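Local atomic coordinates of sulfate transporter 4.1, chloroplastic (Arabidopsis thaliana, PDB entry 7LHV), a protein that cotransports sulfate with protons across a membrane, as a member of the SLC26/SulP transporter family, and may influence the regulation of sulfate assimilation. Residues A[182-193]-A[369-380]; A[264-272]-A[284-295]. All blocks are in the same frame, centred on the assembly; numbering follows the deposited sequence.

From the N terminus, the chain first passes through 182-193, on helix 173-194, whose partner 369-380 on helix 365-381 comes 176 residues later; interaction 1 thus closes a long loop that is largely helical. Interaction 2 lies nested within that loop: 264-272, on helix 255-277, pairs with 284-295, on helix 284-300, after a turn-back of only 12 residues. The short contact is a local hairpin of successive helices, the long one joins helices far apart in sequence. All four segments belong to the sulfate permease region. The two contacts do not touch; their centres are about 33 Å apart and their nearest atoms about 19 Å.

Interaction 1: residues A[182-193]-A[369-380]; sequences ALLVGILECIMG and LFGLGVANILGS
Glu-189 and Asn-376 reach across two nearly antiparallel helices whose local axes come within 7.2 Å, and they share the one hydrogen bond between these segments. ND2 of Asn-376 donates to OE2 of Glu-189 over 3.1 Å; the bond is bent, 143° at the hydrogen. OE2 lies in the amide plane, while the donor stands above the carboxylate plane; the two flat groups are turned 58° apart. The extended Glu-189 chain is a knob among Leu-369, Leu-372, Gly-373 and Asn-376, its carboxylate beside CB of Leu-372. This is knobs-into-holes packing at a glycine-mediated close approach of two predicted transmembrane helices of the sulfate permease region: CA of Gly-186 lies 3.8 Å from CA of Gly-373, so backbone meets backbone. Cys-190 fills the next hole, its SG beside the backbone N (chi1 -86°), 3.8 Å from CG2 of Val-374 and 4.5 Å from the Phe-370 ring centroid in an oblique sulfur-aromatic contact. Asn-376 and Ile-377 are knobs from the other side, Asn-376 among Ala-182, Val-185, Gly-186 and Glu-189, Ile-377 laying CG1 against Gly-186 while its CD1 meets CG1 of Ile-187 at 4.1 Å. At the end of the contact, Ser-380 OG turns back to O of Asn-376. Helix 330-358 touches Glu-189 and Leu-372, helix 125-141 packs on Leu-372 and Val-374, and OD1 of Asn-376 accepts from Ala-387 N just before strand 388-389.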
loop_
_atom_site.group_PDB
_atom_site.type_symbol
_atom_site.label_atom_id
_atom_site.label_comp_id
_atom_site.label_asym_id
_atom_site.label_seq_id
_atom_site.Cartn_x
_atom_site.Cartn_y
_atom_site.Cartn_z
ATOM N N ALA A 182 13.811 -12.330 -19.851
ATOM C CA ALA A 182 13.120 -13.587 -19.585
ATOM C C ALA A 182 13.723 -14.310 -18.389
ATOM O O ALA A 182 12.995 -14.849 -17.549
ATOM C CB ALA A 182 13.153 -14.476 -20.825
ATOM N N LEU A 183 15.055 -14.332 -18.297
ATOM C CA LEU A 183 15.704 -14.977 -17.155
ATOM C C LEU A 183 15.348 -14.286 -15.845
ATOM O O LEU A 183 15.063 -14.947 -14.839
ATOM C CB LEU A 183 17.218 -14.994 -17.347
ATOM C CG LEU A 183 18.021 -15.538 -16.168
ATOM C CD1 LEU A 183 17.730 -17.008 -15.959
ATOM C CD2 LEU A 183 19.503 -15.309 -16.383
ATOM N N LEU A 184 15.364 -12.952 -15.836
ATOM C CA LEU A 184 15.017 -12.214 -14.626
ATOM C C LEU A 184 13.562 -12.442 -14.243
ATOM O O LEU A 184 13.240 -12.590 -13.059
ATOM C CB LEU A 184 15.292 -10.725 -14.820
ATOM C CG LEU A 184 16.751 -10.328 -15.038
ATOM C CD1 LEU A 184 16.842 -8.874 -15.446
ATOM C CD2 LEU A 184 17.568 -10.591 -13.791
ATOM N N VAL A 185 12.666 -12.472 -15.232
ATOM C CA VAL A 185 11.260 -12.736 -14.955
ATOM C C VAL A 185 11.090 -14.126 -14.364
ATOM O O VAL A 185 10.342 -14.319 -13.400
ATOM C CB VAL A 185 10.419 -12.552 -16.231
ATOM C CG1 VAL A 185 9.069 -13.221 -16.076
ATOM C CG2 VAL A 185 10.246 -11.081 -16.537
ATOM N N GLY A 186 11.786 -15.116 -14.924
ATOM C CA GLY A 186 11.694 -16.462 -14.385
ATOM C C GLY A 186 12.205 -16.559 -12.962
ATOM O O GLY A 186 11.603 -17.231 -12.122
ATOM N N ILE A 187 13.320 -15.887 -12.669
ATOM C CA ILE A 187 13.860 -15.906 -11.311
ATOM C C ILE A 187 12.892 -15.242 -10.339
ATOM O O ILE A 187 12.637 -15.761 -9.245
ATOM C CB ILE A 187 15.251 -15.248 -11.277
ATOM C CG1 ILE A 187 16.319 -16.252 -11.710
ATOM C CG2 ILE A 187 15.562 -14.716 -9.893
ATOM C CD1 ILE A 187 17.666 -15.631 -11.964
ATOM N N LEU A 188 12.334 -14.090 -10.719
ATOM C CA LEU A 188 11.382 -13.415 -9.841
ATOM C C LEU A 188 10.138 -14.263 -9.618
ATOM O O LEU A 188 9.615 -14.322 -8.500
ATOM C CB LEU A 188 11.004 -12.052 -10.414
ATOM C CG LEU A 188 12.004 -10.921 -10.177
ATOM C CD1 LEU A 188 11.536 -9.647 -10.851
ATOM C CD2 LEU A 188 12.208 -10.696 -8.694
ATOM N N GLU A 189 9.642 -14.922 -10.668
ATOM C CA GLU A 189 8.469 -15.776 -10.523
ATOM C C GLU A 189 8.756 -16.965 -9.619
ATOM O O GLU A 189 7.925 -17.331 -8.782
ATOM C CB GLU A 189 7.997 -16.254 -11.893
ATOM C CG GLU A 189 7.449 -15.156 -12.777
ATOM C CD GLU A 189 6.882 -15.694 -14.067
ATOM O OE1 GLU A 189 6.139 -14.964 -14.750
ATOM O OE2 GLU A 189 7.188 -16.856 -14.400
ATOM N N CYS A 190 9.927 -17.589 -9.772
ATOM C CA CYS A 190 10.281 -18.704 -8.900
ATOM C C CYS A 190 10.403 -18.253 -7.452
ATOM O O CYS A 190 9.987 -18.970 -6.534
ATOM C CB CYS A 190 11.579 -19.352 -9.375
ATOM S SG CYS A 190 11.355 -20.609 -10.646
ATOM N N ILE A 191 10.974 -17.068 -7.224
ATOM C CA ILE A 191 11.095 -16.549 -5.863
ATOM C C ILE A 191 9.717 -16.284 -5.269
ATOM O O ILE A 191 9.434 -16.654 -4.124
ATOM C CB ILE A 191 11.973 -15.286 -5.850
ATOM C CG1 ILE A 191 13.453 -15.667 -5.878
ATOM C CG2 ILE A 191 11.666 -14.427 -4.639
ATOM C CD1 ILE A 191 14.374 -14.499 -6.119
ATOM N N MET A 192 8.832 -15.650 -6.040
ATOM C CA MET A 192 7.503 -15.325 -5.535
ATOM C C MET A 192 6.613 -16.553 -5.410
ATOM O O MET A 192 5.600 -16.498 -4.704
ATOM C CB MET A 192 6.835 -14.288 -6.437
ATOM C CG MET A 192 7.541 -12.946 -6.457
ATOM S SD MET A 192 7.039 -11.845 -5.122
ATOM C CE MET A 192 5.369 -11.445 -5.621
ATOM N N GLY A 193 6.944 -17.645 -6.091
ATOM C CA GLY A 193 6.201 -18.878 -5.940
ATOM C C GLY A 193 6.684 -19.719 -4.777
ATOM O O GLY A 193 5.879 -20.348 -4.085
ATOM N N LEU A 369 2.956 -20.383 -10.282
ATOM C CA LEU A 369 4.004 -19.382 -10.462
ATOM C C LEU A 369 5.380 -20.026 -10.522
ATOM O O LEU A 369 6.240 -19.595 -11.296
ATOM C CB LEU A 369 3.955 -18.343 -9.346
ATOM C CG LEU A 369 3.008 -17.168 -9.554
ATOM C CD1 LEU A 369 2.912 -16.341 -8.288
ATOM C CD2 LEU A 369 3.503 -16.321 -10.710
ATOM N N PHE A 370 5.616 -21.052 -9.704
ATOM C CA PHE A 370 6.901 -21.737 -9.762
ATOM C C PHE A 370 7.105 -22.397 -11.123
ATOM O O PHE A 370 8.207 -22.355 -11.684
ATOM C CB PHE A 370 7.004 -22.763 -8.634
ATOM C CG PHE A 370 8.329 -23.466 -8.582
ATOM C CD1 PHE A 370 9.419 -22.859 -7.988
ATOM C CD2 PHE A 370 8.483 -24.731 -9.120
ATOM C CE1 PHE A 370 10.641 -23.494 -7.936
ATOM C CE2 PHE A 370 9.705 -25.373 -9.070
ATOM C CZ PHE A 370 10.783 -24.753 -8.476
ATOM N N GLY A 371 6.053 -23.007 -11.670
ATOM C CA GLY A 371 6.159 -23.608 -12.989
ATOM C C GLY A 371 6.416 -22.587 -14.080
ATOM O O GLY A 371 7.233 -22.816 -14.977
ATOM N N LEU A 372 5.725 -21.446 -14.019
ATOM C CA LEU A 372 5.990 -20.375 -14.978
ATOM C C LEU A 372 7.427 -19.886 -14.872
ATOM O O LEU A 372 8.081 -19.641 -15.891
ATOM C CB LEU A 372 5.025 -19.211 -14.766
ATOM C CG LEU A 372 3.551 -19.421 -15.080
ATOM C CD1 LEU A 372 2.755 -18.198 -14.672
ATOM C CD2 LEU A 372 3.385 -19.692 -16.552
ATOM N N GLY A 373 7.929 -19.726 -13.649
ATOM C CA GLY A 373 9.301 -19.283 -13.478
ATOM C C GLY A 373 10.312 -20.270 -14.027
ATOM O O GLY A 373 11.285 -19.879 -14.674
ATOM N N VAL A 374 10.099 -21.562 -13.773
ATOM C CA VAL A 374 11.010 -22.574 -14.301
ATOM C C VAL A 374 10.978 -22.575 -15.825
ATOM O O VAL A 374 12.023 -22.662 -16.487
ATOM C CB VAL A 374 10.666 -23.957 -13.722
ATOM C CG1 VAL A 374 11.422 -25.042 -14.458
ATOM C CG2 VAL A 374 10.992 -23.996 -12.246
ATOM N N ALA A 375 9.778 -22.474 -16.405
ATOM C CA ALA A 375 9.662 -22.423 -17.857
ATOM C C ALA A 375 10.395 -21.218 -18.425
ATOM O O ALA A 375 11.106 -21.332 -19.429
ATOM C CB ALA A 375 8.191 -22.397 -18.264
ATOM N N ASN A 376 10.245 -20.056 -17.788
ATOM C CA ASN A 376 10.923 -18.856 -18.265
ATOM C C ASN A 376 12.435 -18.988 -18.148
ATOM O O ASN A 376 13.172 -18.556 -19.042
ATOM C CB ASN A 376 10.428 -17.637 -17.495
ATOM C CG ASN A 376 9.200 -17.021 -18.115
ATOM O OD1 ASN A 376 9.154 -16.786 -19.318
ATOM N ND2 ASN A 376 8.193 -16.756 -17.295
ATOM N N ILE A 377 12.920 -19.576 -17.053
ATOM C CA ILE A 377 14.362 -19.729 -16.867
ATOM C C ILE A 377 14.947 -20.626 -17.952
ATOM O O ILE A 377 15.969 -20.300 -18.574
ATOM C CB ILE A 377 14.667 -20.274 -15.461
ATOM C CG1 ILE A 377 14.466 -19.183 -14.410
ATOM C CG2 ILE A 377 16.078 -20.823 -15.394
ATOM C CD1 ILE A 377 14.529 -19.693 -12.998
ATOM N N LEU A 378 14.300 -21.766 -18.209
ATOM C CA LEU A 378 14.802 -22.656 -19.252
ATOM C C LEU A 378 14.685 -22.029 -20.638
ATOM O O LEU A 378 15.587 -22.195 -21.472
ATOM C CB LEU A 378 14.079 -23.999 -19.205
ATOM C CG LEU A 378 14.634 -25.054 -18.242
ATOM C CD1 LEU A 378 16.034 -25.460 -18.664
ATOM C CD2 LEU A 378 14.624 -24.589 -16.799
ATOM N N GLY A 379 13.600 -21.301 -20.907
ATOM C CA GLY A 379 13.495 -20.603 -22.174
ATOM C C GLY A 379 14.603 -19.585 -22.365
ATOM O O GLY A 379 15.152 -19.454 -23.461
ATOM N N SER A 380 14.950 -18.857 -21.304
ATOM C CA SER A 380 16.071 -17.930 -21.381
ATOM C C SER A 380 17.363 -18.671 -21.673
ATOM O O SER A 380 18.184 -18.216 -22.477
ATOM C CB SER A 380 16.191 -17.149 -20.079
ATOM O OG SER A 380 14.918 -16.713 -19.653
#

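Interaction 2: residues A[264-272]-A[284-295]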
loop_
_atom_site.group_PDB
_atom_site.type_symbol
_atom_site.label_atom_id
_atom_site.label_comp_id
_atom_site.label_asym_id
_atom_site.label_seq_id
_atom_site.Cartn_x
_atom_site.Cartn_y
_atom_site.Cartn_z
ATOM N N ILE A 264 -6.745 -8.491 -45.211
ATOM C CA ILE A 264 -6.405 -9.587 -44.309
ATOM C C ILE A 264 -7.102 -9.410 -42.967
ATOM O O ILE A 264 -7.642 -10.367 -42.402
ATOM C CB ILE A 264 -4.877 -9.701 -44.153
ATOM C CG1 ILE A 264 -4.254 -10.235 -45.442
ATOM C CG2 ILE A 264 -4.527 -10.612 -42.992
ATOM C CD1 ILE A 264 -2.747 -10.194 -45.452
ATOM N N LEU A 265 -7.112 -8.184 -42.438
ATOM C CA LEU A 265 -7.773 -7.929 -41.164
ATOM C C LEU A 265 -9.273 -8.175 -41.258
ATOM O O LEU A 265 -9.876 -8.741 -40.339
ATOM C CB LEU A 265 -7.487 -6.502 -40.705
ATOM C CG LEU A 265 -8.082 -6.070 -39.367
ATOM C CD1 LEU A 265 -7.551 -6.939 -38.245
ATOM C CD2 LEU A 265 -7.767 -4.610 -39.111
ATOM N N VAL A 266 -9.895 -7.756 -42.364
ATOM C CA VAL A 266 -11.327 -7.984 -42.543
ATOM C C VAL A 266 -11.626 -9.475 -42.588
ATOM O O VAL A 266 -12.575 -9.950 -41.949
ATOM C CB VAL A 266 -11.824 -7.266 -43.812
ATOM C CG1 VAL A 266 -13.137 -7.866 -44.285
ATOM C CG2 VAL A 266 -11.980 -5.780 -43.549
ATOM N N ILE A 267 -10.825 -10.239 -43.333
ATOM C CA ILE A 267 -11.044 -11.679 -43.422
ATOM C C ILE A 267 -10.873 -12.330 -42.056
ATOM O O ILE A 267 -11.672 -13.186 -41.655
ATOM C CB ILE A 267 -10.100 -12.301 -44.468
ATOM C CG1 ILE A 267 -10.492 -11.845 -45.874
ATOM C CG2 ILE A 267 -10.120 -13.817 -44.371
ATOM C CD1 ILE A 267 -11.867 -12.294 -46.301
ATOM N N LEU A 268 -9.834 -11.934 -41.317
ATOM C CA LEU A 268 -9.593 -12.513 -39.999
ATOM C C LEU A 268 -10.742 -12.217 -39.046
ATOM O O LEU A 268 -11.200 -13.107 -38.319
ATOM C CB LEU A 268 -8.279 -11.983 -39.427
ATOM C CG LEU A 268 -7.030 -12.847 -39.594
ATOM C CD1 LEU A 268 -6.828 -13.234 -41.047
ATOM C CD2 LEU A 268 -5.814 -12.115 -39.063
ATOM N N GLN A 269 -11.224 -10.973 -39.035
ATOM C CA GLN A 269 -12.308 -10.618 -38.127
ATOM C C GLN A 269 -13.610 -11.307 -38.517
ATOM O O GLN A 269 -14.375 -11.734 -37.645
ATOM C CB GLN A 269 -12.479 -9.101 -38.084
ATOM C CG GLN A 269 -11.588 -8.427 -37.053
ATOM C CD GLN A 269 -11.858 -6.943 -36.925
ATOM O OE1 GLN A 269 -12.539 -6.349 -37.760
ATOM N NE2 GLN A 269 -11.323 -6.335 -35.873
ATOM N N VAL A 270 -13.876 -11.436 -39.819
ATOM C CA VAL A 270 -15.069 -12.151 -40.265
ATOM C C VAL A 270 -15.003 -13.613 -39.842
ATOM O O VAL A 270 -15.988 -14.177 -39.345
ATOM C CB VAL A 270 -15.238 -12.008 -41.789
ATOM C CG1 VAL A 270 -16.127 -13.110 -42.336
ATOM C CG2 VAL A 270 -15.812 -10.643 -42.128
ATOM N N MET A 271 -13.842 -14.249 -40.027
ATOM C CA MET A 271 -13.692 -15.641 -39.618
ATOM C C MET A 271 -13.874 -15.797 -38.115
ATOM O O MET A 271 -14.542 -16.731 -37.658
ATOM C CB MET A 271 -12.321 -16.168 -40.046
ATOM C CG MET A 271 -12.195 -16.434 -41.534
ATOM S SD MET A 271 -10.529 -16.934 -42.003
ATOM C CE MET A 271 -10.457 -18.572 -41.287
ATOM N N LYS A 272 -13.289 -14.890 -37.331
ATOM C CA LYS A 272 -13.416 -14.978 -35.880
ATOM C C LYS A 272 -14.864 -14.802 -35.440
ATOM O O LYS A 272 -15.350 -15.538 -34.571
ATOM C CB LYS A 272 -12.517 -13.936 -35.215
ATOM C CG LYS A 272 -12.690 -13.837 -33.714
ATOM C CD LYS A 272 -11.603 -12.981 -33.088
ATOM C CE LYS A 272 -11.834 -11.507 -33.366
ATOM N NZ LYS A 272 -10.913 -10.642 -32.578
ATOM N N LEU A 284 -12.555 -22.021 -36.677
ATOM C CA LEU A 284 -12.057 -20.939 -37.518
ATOM C C LEU A 284 -11.234 -19.939 -36.722
ATOM O O LEU A 284 -10.269 -19.376 -37.248
ATOM C CB LEU A 284 -13.224 -20.234 -38.208
ATOM C CG LEU A 284 -14.009 -21.074 -39.214
ATOM C CD1 LEU A 284 -15.140 -20.262 -39.820
ATOM C CD2 LEU A 284 -13.090 -21.607 -40.297
ATOM N N ARG A 285 -11.590 -19.716 -35.452
ATOM C CA ARG A 285 -10.808 -18.818 -34.608
ATOM C C ARG A 285 -9.347 -19.239 -34.559
ATOM O O ARG A 285 -8.446 -18.393 -34.540
ATOM C CB ARG A 285 -11.386 -18.778 -33.195
ATOM C CG ARG A 285 -12.612 -17.905 -33.036
ATOM C CD ARG A 285 -13.074 -17.912 -31.592
ATOM N NE ARG A 285 -12.000 -17.508 -30.693
ATOM C CZ ARG A 285 -11.896 -17.885 -29.426
ATOM N NH1 ARG A 285 -12.789 -18.689 -28.869
ATOM N NH2 ARG A 285 -10.872 -17.446 -28.700
ATOM N N ALA A 286 -9.092 -20.546 -34.527
ATOM C CA ALA A 286 -7.718 -21.027 -34.553
ATOM C C ALA A 286 -7.118 -20.961 -35.947
ATOM O O ALA A 286 -5.904 -20.768 -36.083
ATOM C CB ALA A 286 -7.654 -22.456 -34.029
ATOM N N ALA A 287 -7.934 -21.125 -36.986
ATOM C CA ALA A 287 -7.429 -21.108 -38.350
ATOM C C ALA A 287 -7.357 -19.708 -38.940
ATOM O O ALA A 287 -6.801 -19.544 -40.030
ATOM C CB ALA A 287 -8.296 -21.996 -39.243
ATOM N N ALA A 288 -7.907 -18.705 -38.258
ATOM C CA ALA A 288 -7.889 -17.347 -38.798
ATOM C C ALA A 288 -6.482 -16.786 -38.958
ATOM O O ALA A 288 -6.165 -16.296 -40.056
ATOM C CB ALA A 288 -8.764 -16.436 -37.931
ATOM N N PRO A 289 -5.600 -16.806 -37.947
ATOM C CA PRO A 289 -4.263 -16.230 -38.162
ATOM C C PRO A 289 -3.469 -16.921 -39.256
ATOM O O PRO A 289 -2.742 -16.252 -40.000
ATOM C CB PRO A 289 -3.594 -16.373 -36.788
ATOM C CG PRO A 289 -4.329 -17.456 -36.120
ATOM C CD PRO A 289 -5.744 -17.310 -36.569
ATOM N N LEU A 290 -3.590 -18.242 -39.384
ATOM C CA LEU A 290 -2.859 -18.946 -40.433
ATOM C C LEU A 290 -3.422 -18.616 -41.809
ATOM O O LEU A 290 -2.673 -18.255 -42.727
ATOM C CB LEU A 290 -2.903 -20.452 -40.187
ATOM C CG LEU A 290 -2.362 -21.310 -41.331
ATOM C CD1 LEU A 290 -0.888 -21.026 -41.563
ATOM C CD2 LEU A 290 -2.590 -22.784 -41.051
ATOM N N THR A 291 -4.746 -18.703 -41.957
ATOM C CA THR A 291 -5.370 -18.541 -43.266
ATOM C C THR A 291 -4.986 -17.209 -43.894
ATOM O O THR A 291 -4.634 -17.149 -45.078
ATOM C CB THR A 291 -6.889 -18.655 -43.141
ATOM O OG1 THR A 291 -7.231 -19.960 -42.660
ATOM C CG2 THR A 291 -7.554 -18.428 -44.486
ATOM N N GLY A 292 -5.008 -16.138 -43.100
ATOM C CA GLY A 292 -4.630 -14.837 -43.625
ATOM C C GLY A 292 -3.256 -14.859 -44.263
ATOM O O GLY A 292 -3.077 -14.398 -45.394
ATOM N N ILE A 293 -2.279 -15.450 -43.572
ATOM C CA ILE A 293 -0.955 -15.595 -44.170
ATOM C C ILE A 293 -1.045 -16.418 -45.444
ATOM O O ILE A 293 -0.552 -16.008 -46.504
ATOM C CB ILE A 293 0.035 -16.213 -43.170
ATOM C CG1 ILE A 293 0.254 -15.274 -41.989
ATOM C CG2 ILE A 293 1.335 -16.570 -43.860
ATOM C CD1 ILE A 293 1.024 -15.899 -40.878
ATOM N N VAL A 294 -1.729 -17.563 -45.373
ATOM C CA VAL A 294 -1.909 -18.393 -46.556
ATOM C C VAL A 294 -2.565 -17.583 -47.660
ATOM O O VAL A 294 -2.269 -17.775 -48.847
ATOM C CB VAL A 294 -2.725 -19.653 -46.198
ATOM C CG1 VAL A 294 -3.295 -20.308 -47.447
ATOM C CG2 VAL A 294 -1.857 -20.633 -45.428
ATOM N N LEU A 295 -3.427 -16.638 -47.291
ATOM C CA LEU A 295 -3.964 -15.717 -48.280
ATOM C C LEU A 295 -2.891 -14.741 -48.743
ATOM O O LEU A 295 -2.554 -14.688 -49.933
ATOM C CB LEU A 295 -5.170 -14.973 -47.704
ATOM C CG LEU A 295 -5.852 -13.983 -48.646
ATOM C CD1 LEU A 295 -6.517 -14.721 -49.795
ATOM C CD2 LEU A 295 -6.865 -13.140 -47.889
#
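Segments 264-272 and 284-295 run almost antiparallel, 169° between their directions, with local axes 8.6 Å apart at closest approach. Met-271 is the central knob, seated among Leu-284, Ala-287, Ala-288 and Thr-291. Its chain runs straight to SD and then bends (chi3 71°), carrying the CE methyl over the opposite helix, 3.8 Å from CA of Ala-288 and 4.1 Å from CD2 of Leu-284. CE also lies 3.8 Å from OG1 of Thr-291, a hydroxyl already committed to its own helix: OG1 donates to O of Ala-287 at 2.7 Å from above the carbonyl plane, while Thr-291 N reaches the same oxygen from the opposite face. The pair is an antiparallel helical hairpin of predicted transmembrane helices within the sulfate permease region, and its second arm is kinked at Pro-289, where the nitrogens of Pro-289 and Leu-290 lack bonds to the preceding turn. Beside this kink, Leu-268 lays CD1 beside O of Ala-288 and against CA of Gly-292, which has no side chain. Further along, CG1 of Ile-267 meets CD2 of Leu-295 at 4.3 Å. At the other end the aliphatic parts of Lys-272 and Arg-285 cross, CG to CG at 4.1 Å. Pro-289 and Ile-293 turn to Pro-111 of helix 91-119, and Ile-264 packs on helix 431-443, where Lys-272 NZ makes weak hydrogen bonds to Ser-440 and Ser-443.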